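Local coordinates for protein aldehyde dehydrogenase (PDB 3I44) that probably oxidises aldehydes to the corresponding carboxylic acids with a nicotinamide dinucleotide as electron acceptor, as members of the aldehyde dehydrogenase family do, at residues S130-F135 against Q177-V182; I136-E141 against G480-I485. The protein carries 1 engineered substitution. One frame throughout, in Å; residues are numbered along the deposited sequence. Where two conformers were deposited one is given.

Contact 1 (S130-F135 against Q177-V182)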
ATOM      1  N   SER A 130      22.258  -7.196 -13.264  1.00 20.20           N
ATOM      2  CA  SER A 130      21.102  -7.979 -13.714  0.50 19.71           C
ATOM      3  C   SER A 130      19.772  -7.247 -13.459  1.00 20.15           C
ATOM      4  O   SER A 130      18.865  -7.244 -14.301  1.00 21.01           O
ATOM      5  CB  SER A 130      21.088  -9.343 -13.039  0.50 19.85           C
ATOM      6  OG  SER A 130      19.905 -10.035 -13.359  0.50 17.35           O
ATOM      7  N   HIS A 131      19.643  -6.615 -12.302  1.00 19.80           N
ATOM      8  CA  HIS A 131      18.448  -5.806 -12.026  1.00 20.36           C
ATOM      9  C   HIS A 131      18.345  -4.616 -12.988  1.00 19.73           C
ATOM     10  O   HIS A 131      17.296  -4.376 -13.540  1.00 19.14           O
ATOM     11  CB  HIS A 131      18.437  -5.300 -10.590  1.00 20.37           C
ATOM     12  CG  HIS A 131      18.262  -6.383  -9.574  1.00 21.51           C
ATOM     13  ND1 HIS A 131      17.571  -7.540  -9.840  1.00 24.57           N
ATOM     14  CD2 HIS A 131      18.637  -6.458  -8.280  1.00 22.04           C
ATOM     15  CE1 HIS A 131      17.560  -8.300  -8.759  1.00 24.09           C
ATOM     16  NE2 HIS A 131      18.192  -7.660  -7.799  1.00 23.07           N
ATOM     17  N   ILE A 132      19.433  -3.901 -13.203  1.00 20.06           N
ATOM     18  CA  ILE A 132      19.426  -2.801 -14.128  1.00 20.07           C
ATOM     19  C   ILE A 132      18.913  -3.264 -15.496  1.00 20.84           C
ATOM     20  O   ILE A 132      18.008  -2.643 -16.049  1.00 21.96           O
ATOM     21  CB  ILE A 132      20.807  -2.141 -14.282  1.00 20.59           C
ATOM     22  CG1 ILE A 132      21.201  -1.436 -12.972  1.00 21.25           C
ATOM     23  CG2 ILE A 132      20.713  -1.138 -15.407  1.00 20.45           C
ATOM     24  CD1 ILE A 132      22.630  -0.992 -12.851  1.00 19.13           C
ATOM     25  N   ARG A 133      19.471  -4.344 -16.024  1.00 21.14           N
ATOM     26  CA  ARG A 133      19.049  -4.864 -17.338  0.50 21.51           C
ATOM     27  C   ARG A 133      17.578  -5.273 -17.361  1.00 21.39           C
ATOM     28  O   ARG A 133      16.910  -5.100 -18.385  1.00 20.52           O
ATOM     29  CB  ARG A 133      19.914  -6.067 -17.772  0.50 21.46           C
ATOM     30  CG  ARG A 133      21.393  -5.726 -17.975  0.50 21.75           C
ATOM     31  CD  ARG A 133      22.196  -6.878 -18.629  0.50 21.23           C
ATOM     32  NE  ARG A 133      21.822  -8.163 -18.065  0.50 18.90           N
ATOM     33  CZ  ARG A 133      22.458  -8.737 -17.063  0.50 17.22           C
ATOM     34  NH1 ARG A 133      23.527  -8.150 -16.534  0.50 16.05           N
ATOM     35  NH2 ARG A 133      21.999  -9.883 -16.580  0.50 16.65           N
ATOM     36  N   ASN A 134      17.104  -5.860 -16.268  1.00 21.55           N
ATOM     37  CA  ASN A 134      15.721  -6.279 -16.209  1.00 21.21           C
ATOM     38  C   ASN A 134      14.734  -5.081 -16.149  1.00 21.15           C
ATOM     39  O   ASN A 134      13.623  -5.154 -16.706  1.00 21.33           O
ATOM     40  CB  ASN A 134      15.504  -7.285 -15.098  1.00 21.36           C
ATOM     41  CG  ASN A 134      16.053  -8.676 -15.452  1.00 25.39           C
ATOM     42  OD1 ASN A 134      15.921  -9.148 -16.570  1.00 28.09           O
ATOM     43  ND2 ASN A 134      16.626  -9.336 -14.477  1.00 29.74           N
ATOM     44  N   PHE A 135      15.154  -3.980 -15.521  1.00 20.41           N
ATOM     45  CA  PHE A 135      14.380  -2.732 -15.564  1.00 20.23           C
ATOM     46  C   PHE A 135      14.357  -2.154 -16.996  1.00 20.44           C
ATOM     47  O   PHE A 135      13.332  -1.726 -17.474  1.00 19.65           O
ATOM     48  CB  PHE A 135      14.955  -1.680 -14.598  1.00 19.58           C
ATOM     49  CG  PHE A 135      14.639  -1.972 -13.142  1.00 19.86           C
ATOM     50  CD1 PHE A 135      13.325  -2.102 -12.721  1.00 18.64           C
ATOM     51  CD2 PHE A 135      15.635  -2.146 -12.230  1.00 17.12           C
ATOM     52  CE1 PHE A 135      13.037  -2.351 -11.401  1.00 21.32           C
ATOM     53  CE2 PHE A 135      15.343  -2.423 -10.912  1.00 20.04           C
ATOM     54  CZ  PHE A 135      14.056  -2.526 -10.496  1.00 19.16           C
ATOM     55  N   GLN A 177      19.939  -4.229  -3.401  1.00 23.38           N
ATOM     56  CA  GLN A 177      18.894  -3.431  -2.792  1.00 22.89           C
ATOM     57  C   GLN A 177      18.885  -1.977  -3.293  1.00 21.92           C
ATOM     58  O   GLN A 177      17.814  -1.425  -3.517  1.00 22.48           O
ATOM     59  CB  GLN A 177      18.989  -3.581  -1.250  1.00 23.17           C
ATOM     60  CG  GLN A 177      18.777  -5.053  -0.808  1.00 25.99           C
ATOM     61  CD  GLN A 177      19.548  -5.471   0.470  1.00 31.20           C
ATOM     62  OE1 GLN A 177      20.605  -4.899   0.809  1.00 34.86           O
ATOM     63  NE2 GLN A 177      19.002  -6.470   1.198  1.00 32.76           N
ATOM     64  N   VAL A 178      20.053  -1.380  -3.533  1.00 20.30           N
ATOM     65  CA  VAL A 178      20.123  -0.027  -4.073  1.00 19.77           C
ATOM     66  C   VAL A 178      19.613   0.033  -5.521  1.00 20.00           C
ATOM     67  O   VAL A 178      18.807   0.903  -5.848  1.00 20.55           O
ATOM     68  CB  VAL A 178      21.561   0.561  -3.993  1.00 19.85           C
ATOM     69  CG1 VAL A 178      21.693   1.823  -4.828  1.00 19.86           C
ATOM     70  CG2 VAL A 178      21.946   0.811  -2.524  1.00 18.25           C
ATOM     71  N   THR A 179      20.048  -0.889  -6.375  1.00 18.28           N
ATOM     72  CA  THR A 179      19.599  -0.883  -7.767  1.00 18.21           C
ATOM     73  C   THR A 179      18.103  -1.128  -7.894  1.00 17.90           C
ATOM     74  O   THR A 179      17.458  -0.488  -8.699  1.00 18.64           O
ATOM     75  CB  THR A 179      20.387  -1.868  -8.673  1.00 17.91           C
ATOM     76  OG1 THR A 179      20.260  -3.213  -8.196  1.00 17.63           O
ATOM     77  CG2 THR A 179      21.843  -1.500  -8.738  1.00 17.90           C
ATOM     78  N   LEU A 180      17.560  -2.020  -7.076  1.00 18.28           N
ATOM     79  CA  LEU A 180      16.112  -2.262  -7.033  1.00 18.82           C
ATOM     80  C   LEU A 180      15.290  -1.013  -6.696  1.00 19.39           C
ATOM     81  O   LEU A 180      14.123  -0.967  -7.043  1.00 20.91           O
ATOM     82  CB  LEU A 180      15.758  -3.383  -6.066  1.00 18.33           C
ATOM     83  CG  LEU A 180      15.991  -4.806  -6.601  1.00 18.51           C
ATOM     84  CD1 LEU A 180      15.736  -5.818  -5.455  1.00 16.15           C
ATOM     85  CD2 LEU A 180      15.191  -5.168  -7.905  1.00 15.78           C
ATOM     86  N   LYS A 181      15.881  -0.013  -6.045  1.00 18.44           N
ATOM     87  CA  LYS A 181      15.140   1.172  -5.693  1.00 18.21           C
ATOM     88  C   LYS A 181      15.449   2.355  -6.589  1.00 18.50           C
ATOM     89  O   LYS A 181      14.540   3.010  -7.025  1.00 18.78           O
ATOM     90  CB  LYS A 181      15.397   1.544  -4.234  1.00 18.26           C
ATOM     91  CG  LYS A 181      14.904   0.461  -3.266  1.00 18.84           C
ATOM     92  CD  LYS A 181      15.040   0.948  -1.819  1.00 19.55           C
ATOM     93  CE  LYS A 181      14.876  -0.196  -0.854  1.00 18.24           C
ATOM     94  NZ  LYS A 181      13.464  -0.748  -0.831  1.00 18.45           N
ATOM     95  N   VAL A 182      16.720   2.629  -6.858  1.00 18.25           N
ATOM     96  CA  VAL A 182      17.085   3.872  -7.536  1.00 18.54           C
ATOM     97  C   VAL A 182      16.711   3.835  -9.028  1.00 19.00           C
ATOM     98  O   VAL A 182      16.277   4.830  -9.581  1.00 19.55           O
ATOM     99  CB  VAL A 182      18.591   4.160  -7.411  1.00 17.33           C
ATOM    100  CG1 VAL A 182      18.987   5.300  -8.322  1.00 18.16           C
ATOM    101  CG2 VAL A 182      18.961   4.454  -5.938  1.00 16.81           C
TER

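Contact 2 (I136-E141 against G480-I485)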
ATOM      1  N   ILE A 136      15.503  -2.154 -17.658  1.00 20.33           N
ATOM      2  CA  ILE A 136      15.583  -1.732 -19.054  1.00 20.46           C
ATOM      3  C   ILE A 136      14.608  -2.496 -19.942  1.00 20.60           C
ATOM      4  O   ILE A 136      13.823  -1.866 -20.655  1.00 21.49           O
ATOM      5  CB  ILE A 136      17.018  -1.847 -19.587  1.00 20.50           C
ATOM      6  CG1 ILE A 136      17.865  -0.706 -19.016  1.00 19.51           C
ATOM      7  CG2 ILE A 136      17.039  -1.830 -21.130  1.00 20.37           C
ATOM      8  CD1 ILE A 136      19.354  -0.941 -19.161  1.00 17.13           C
ATOM      9  N   LYS A 137      14.652  -3.827 -19.896  1.00 21.48           N
ATOM     10  CA  LYS A 137      13.714  -4.649 -20.640  1.00 22.50           C
ATOM     11  C   LYS A 137      12.263  -4.305 -20.296  1.00 23.09           C
ATOM     12  O   LYS A 137      11.440  -4.113 -21.208  1.00 21.80           O
ATOM     13  CB  LYS A 137      13.963  -6.145 -20.438  1.00 23.12           C
ATOM     14  CG  LYS A 137      12.888  -7.026 -21.153  1.00 26.85           C
ATOM     15  CD  LYS A 137      13.214  -8.511 -21.121  1.00 31.71           C
ATOM     16  CE  LYS A 137      12.150  -9.319 -21.906  1.00 35.26           C
ATOM     17  NZ  LYS A 137      12.090 -10.719 -21.352  1.00 37.53           N
ATOM     18  N   ALA A 138      11.948  -4.235 -18.997  1.00 22.59           N
ATOM     19  CA  ALA A 138      10.587  -3.892 -18.564  1.00 23.18           C
ATOM     20  C   ALA A 138      10.174  -2.514 -19.093  1.00 23.78           C
ATOM     21  O   ALA A 138       9.085  -2.367 -19.607  1.00 23.81           O
ATOM     22  CB  ALA A 138      10.436  -3.950 -17.010  1.00 23.02           C
ATOM     23  N   TYR A 139      11.063  -1.527 -19.013  1.00 23.80           N
ATOM     24  CA  TYR A 139      10.715  -0.159 -19.419  1.00 24.92           C
ATOM     25  C   TYR A 139      10.329  -0.092 -20.887  1.00 26.30           C
ATOM     26  O   TYR A 139       9.440   0.659 -21.258  1.00 25.22           O
ATOM     27  CB  TYR A 139      11.868   0.783 -19.225  1.00 23.90           C
ATOM     28  CG  TYR A 139      11.517   2.242 -19.070  1.00 23.95           C
ATOM     29  CD1 TYR A 139      10.621   2.680 -18.077  1.00 22.15           C
ATOM     30  CD2 TYR A 139      12.155   3.210 -19.834  1.00 23.96           C
ATOM     31  CE1 TYR A 139      10.356   4.039 -17.895  1.00 21.49           C
ATOM     32  CE2 TYR A 139      11.899   4.568 -19.641  1.00 22.33           C
ATOM     33  CZ  TYR A 139      11.016   4.976 -18.665  1.00 19.16           C
ATOM     34  OH  TYR A 139      10.760   6.325 -18.481  1.00 19.97           O
ATOM     35  N   LYS A 140      11.028  -0.872 -21.698  1.00 28.26           N
ATOM     36  CA  LYS A 140      10.745  -0.949 -23.127  1.00 30.62           C
ATOM     37  C   LYS A 140       9.347  -1.517 -23.393  1.00 31.13           C
ATOM     38  O   LYS A 140       8.697  -1.072 -24.314  1.00 32.42           O
ATOM     39  CB  LYS A 140      11.878  -1.697 -23.864  1.00 30.67           C
ATOM     40  CG  LYS A 140      13.047  -0.748 -24.188  1.00 33.25           C
ATOM     41  CD  LYS A 140      14.467  -1.381 -24.073  1.00 36.48           C
ATOM     42  CE  LYS A 140      14.947  -2.087 -25.340  1.00 38.26           C
ATOM     43  NZ  LYS A 140      16.274  -2.767 -25.119  1.00 39.52           N
ATOM     44  N   GLU A 141       8.853  -2.423 -22.558  1.00 31.72           N
ATOM     45  CA  GLU A 141       7.465  -2.887 -22.663  1.00 33.01           C
ATOM     46  C   GLU A 141       6.395  -1.986 -22.027  1.00 31.82           C
ATOM     47  O   GLU A 141       5.209  -2.249 -22.172  1.00 32.07           O
ATOM     48  CB  GLU A 141       7.326  -4.301 -22.064  1.00 33.93           C
ATOM     49  CG  GLU A 141       8.203  -5.366 -22.772  1.00 39.43           C
ATOM     50  CD  GLU A 141       7.971  -5.424 -24.295  1.00 46.21           C
ATOM     51  OE1 GLU A 141       6.978  -6.068 -24.736  1.00 50.92           O
ATOM     52  OE2 GLU A 141       8.776  -4.821 -25.051  1.00 49.96           O
ATOM     53  N   GLY A 480      11.427  -4.868  -8.633  1.00 17.79           N
ATOM     54  CA  GLY A 480      11.953  -5.518  -9.815  1.00 17.96           C
ATOM     55  C   GLY A 480      11.008  -5.483 -11.010  1.00 19.01           C
ATOM     56  O   GLY A 480       9.773  -5.532 -10.866  1.00 18.12           O
ATOM     57  N   GLY A 481      11.595  -5.427 -12.211  1.00 20.16           N
ATOM     58  CA  GLY A 481      10.807  -5.405 -13.437  1.00 20.78           C
ATOM     59  C   GLY A 481       9.686  -4.365 -13.442  1.00 21.84           C
ATOM     60  O   GLY A 481       9.815  -3.242 -12.910  1.00 21.29           O
ATOM     61  N   LEU A 482       8.556  -4.756 -14.015  1.00 22.85           N
ATOM     62  CA  LEU A 482       7.448  -3.815 -14.186  1.00 23.62           C
ATOM     63  C   LEU A 482       6.821  -3.457 -12.842  1.00 22.59           C
ATOM     64  O   LEU A 482       6.388  -2.318 -12.641  1.00 21.17           O
ATOM     65  CB  LEU A 482       6.357  -4.414 -15.060  1.00 24.62           C
ATOM     66  CG  LEU A 482       6.286  -3.874 -16.477  1.00 29.28           C
ATOM     67  CD1 LEU A 482       5.348  -4.789 -17.288  1.00 33.60           C
ATOM     68  CD2 LEU A 482       5.788  -2.437 -16.409  1.00 32.42           C
ATOM     69  N   TRP A 483       6.763  -4.445 -11.950  1.00 21.00           N
ATOM     70  CA  TRP A 483       6.187  -4.239 -10.623  1.00 21.15           C
ATOM     71  C   TRP A 483       6.924  -3.086  -9.951  1.00 20.75           C
ATOM     72  O   TRP A 483       6.301  -2.195  -9.366  1.00 20.05           O
ATOM     73  CB  TRP A 483       6.281  -5.510  -9.760  1.00 21.71           C
ATOM     74  CG  TRP A 483       5.189  -6.571 -10.029  1.00 24.71           C
ATOM     75  CD1 TRP A 483       3.924  -6.626  -9.469  1.00 24.92           C
ATOM     76  CD2 TRP A 483       5.283  -7.695 -10.897  1.00 28.36           C
ATOM     77  NE1 TRP A 483       3.252  -7.712  -9.930  1.00 30.05           N
ATOM     78  CE2 TRP A 483       4.049  -8.384 -10.820  1.00 30.12           C
ATOM     79  CE3 TRP A 483       6.284  -8.186 -11.735  1.00 30.64           C
ATOM     80  CZ2 TRP A 483       3.795  -9.548 -11.535  1.00 32.74           C
ATOM     81  CZ3 TRP A 483       6.026  -9.340 -12.472  1.00 33.71           C
ATOM     82  CH2 TRP A 483       4.783 -10.010 -12.363  1.00 34.93           C
ATOM     83  N   GLY A 484       8.251  -3.091 -10.084  1.00 20.29           N
ATOM     84  CA  GLY A 484       9.102  -2.180  -9.359  1.00 20.09           C
ATOM     85  C   GLY A 484       9.000  -0.768  -9.885  1.00 20.07           C
ATOM     86  O   GLY A 484       8.995   0.187  -9.103  1.00 19.81           O
ATOM     87  N   ILE A 485       8.891  -0.645 -11.213  1.00 19.57           N
ATOM     88  CA  ILE A 485       8.683   0.659 -11.859  1.00 18.90           C
ATOM     89  C   ILE A 485       7.359   1.285 -11.372  1.00 18.68           C
ATOM     90  O   ILE A 485       7.307   2.499 -11.090  1.00 16.50           O
ATOM     91  CB  ILE A 485       8.693   0.558 -13.411  1.00 19.05           C
ATOM     92  CG1 ILE A 485      10.101   0.219 -13.905  1.00 18.82           C
ATOM     93  CG2 ILE A 485       8.265   1.884 -14.037  1.00 17.46           C
ATOM     94  CD1 ILE A 485      10.191  -0.333 -15.318  1.00 21.97           C
TER

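Contact 1 (S130-F135 against Q177-V182)
Leu-180 lays a methyl over one face of the His-131 imidazole, a CH-pi contact between two nearly parallel helices of the aldehyde dehydrogenase fold. Leu-180 CD2 sits 3.7 Å from the centroid of the His-131 ring and only 9° off the ring normal, so the methyl stands almost straight above the middle of the imidazole. The branch point comes in beside it, with Leu-180 CG 3.5 Å from His-131 CD2. With its CG beside the backbone N and chi2 at -29°, the histidine turns one face of its ring to the leucine.

Polar atoms approach the rings without bonding to them. Thr-179 OG1 lies in the imidazole plane at its edge, 3.6 Å from His-131 CD2. This hydroxyl stands between its backbone N and carbonyl carbon, hydrogen-bonded to Met-175 O and Asn-176 O in the preceding turn, so its polar needs are met within its own helix. The Phe-135 ring comes obliquely upon the backbone, its CE2 3.6 Å from Thr-179 O.

Apolar contacts close the remainder. Phe-135 CZ reaches Leu-180 CD2 at 3.9 Å, which places that one methyl between a histidine and a phenylalanine one turn apart. More loosely, Ile-132 CD1 approaches Thr-179 CG2 at 4.2 Å.

The axes of the two segments pass 9.2 Å apart with a crossing angle of -20°. Beyond them, helix 84-100 packs on Ile-132 through Val-91 and Leu-95, while Phe-207 of helix 202-213 touches Thr-179. Phe-135 also packs on Ile-183, Pro-184 and Leu-187, farther along helix 174-188, and Lys-181 NZ forms a salt bridge with Glu-479 and hydrogen bonds with Ser-245 and Thr-247 of strand 243-247.

Contact 2 (I136-E141 against G480-I485)
Ala-138 packs its methyl against the first turn of helix 481-486, a steep helix-on-helix crossing in the aldehyde dehydrogenase fold that brings a C-terminal part of the chain onto helix 117-141. The segment axes are 8.7 Å apart at an angle of 75°, and the small residues at the crossing allow backbone to be met directly.

The tight part lies around that methyl. Ala-138 CB is 3.6 Å from Leu-482 N and 3.7 Å from Gly-481 C, so its closest partners are atoms of the peptide unit joining those two residues. Gly-481 has positive phi (50°). Its bare CA lies 5.4 Å from the CA of Ala-138, the closest such pair between the two segments.

Toward the periphery the packing slackens. Leu-482 offers only its branch point to the alanine, CG to CB at 4.2 Å, and also touches Phe-142. Glu-141, exposed, lies at this edge with the end of its side chain leading away, whereas Trp-483 turns elsewhere, stacking edge-to-face with Tyr-467 and packing on Leu-148 of the second subunit.

On the buried flank, Tyr-139 directs its ring beside its carbonyl carbon (chi1 -157°) toward Pro-84 and Arg-87 of helix 84-100. Ile-485 CD1 bridges the two neighbours on the helix, 4.0 Å from Ala-138 CB and 4.1 Å from Tyr-139 CD1.

Overall arrangement
Both contacts use helix 117-141 in consecutive stretches, and their centres lie about 10 Å apart. Both are buried, contact 2 the less deeply, about 18 Å from the centre of the chain against about 12 Å for contact 1. In contact 1 the helices are nearly aligned (20°); in contact 2 they cross steeply (75°), and Trp-483 beside it packs on Leu-148 of the second subunit. Their chemistry differs too: rings and branched side chains fill the former, whereas the latter has an alanine methyl set against backbone, flanked by Ile-485 and Leu-482. Phe-135 links them, its CE1 3.5 Å from Gly-481 N, and Leu-180 CD2 also reaches Gly-480 CA at 3.8 Å, so the two contacts touch directly.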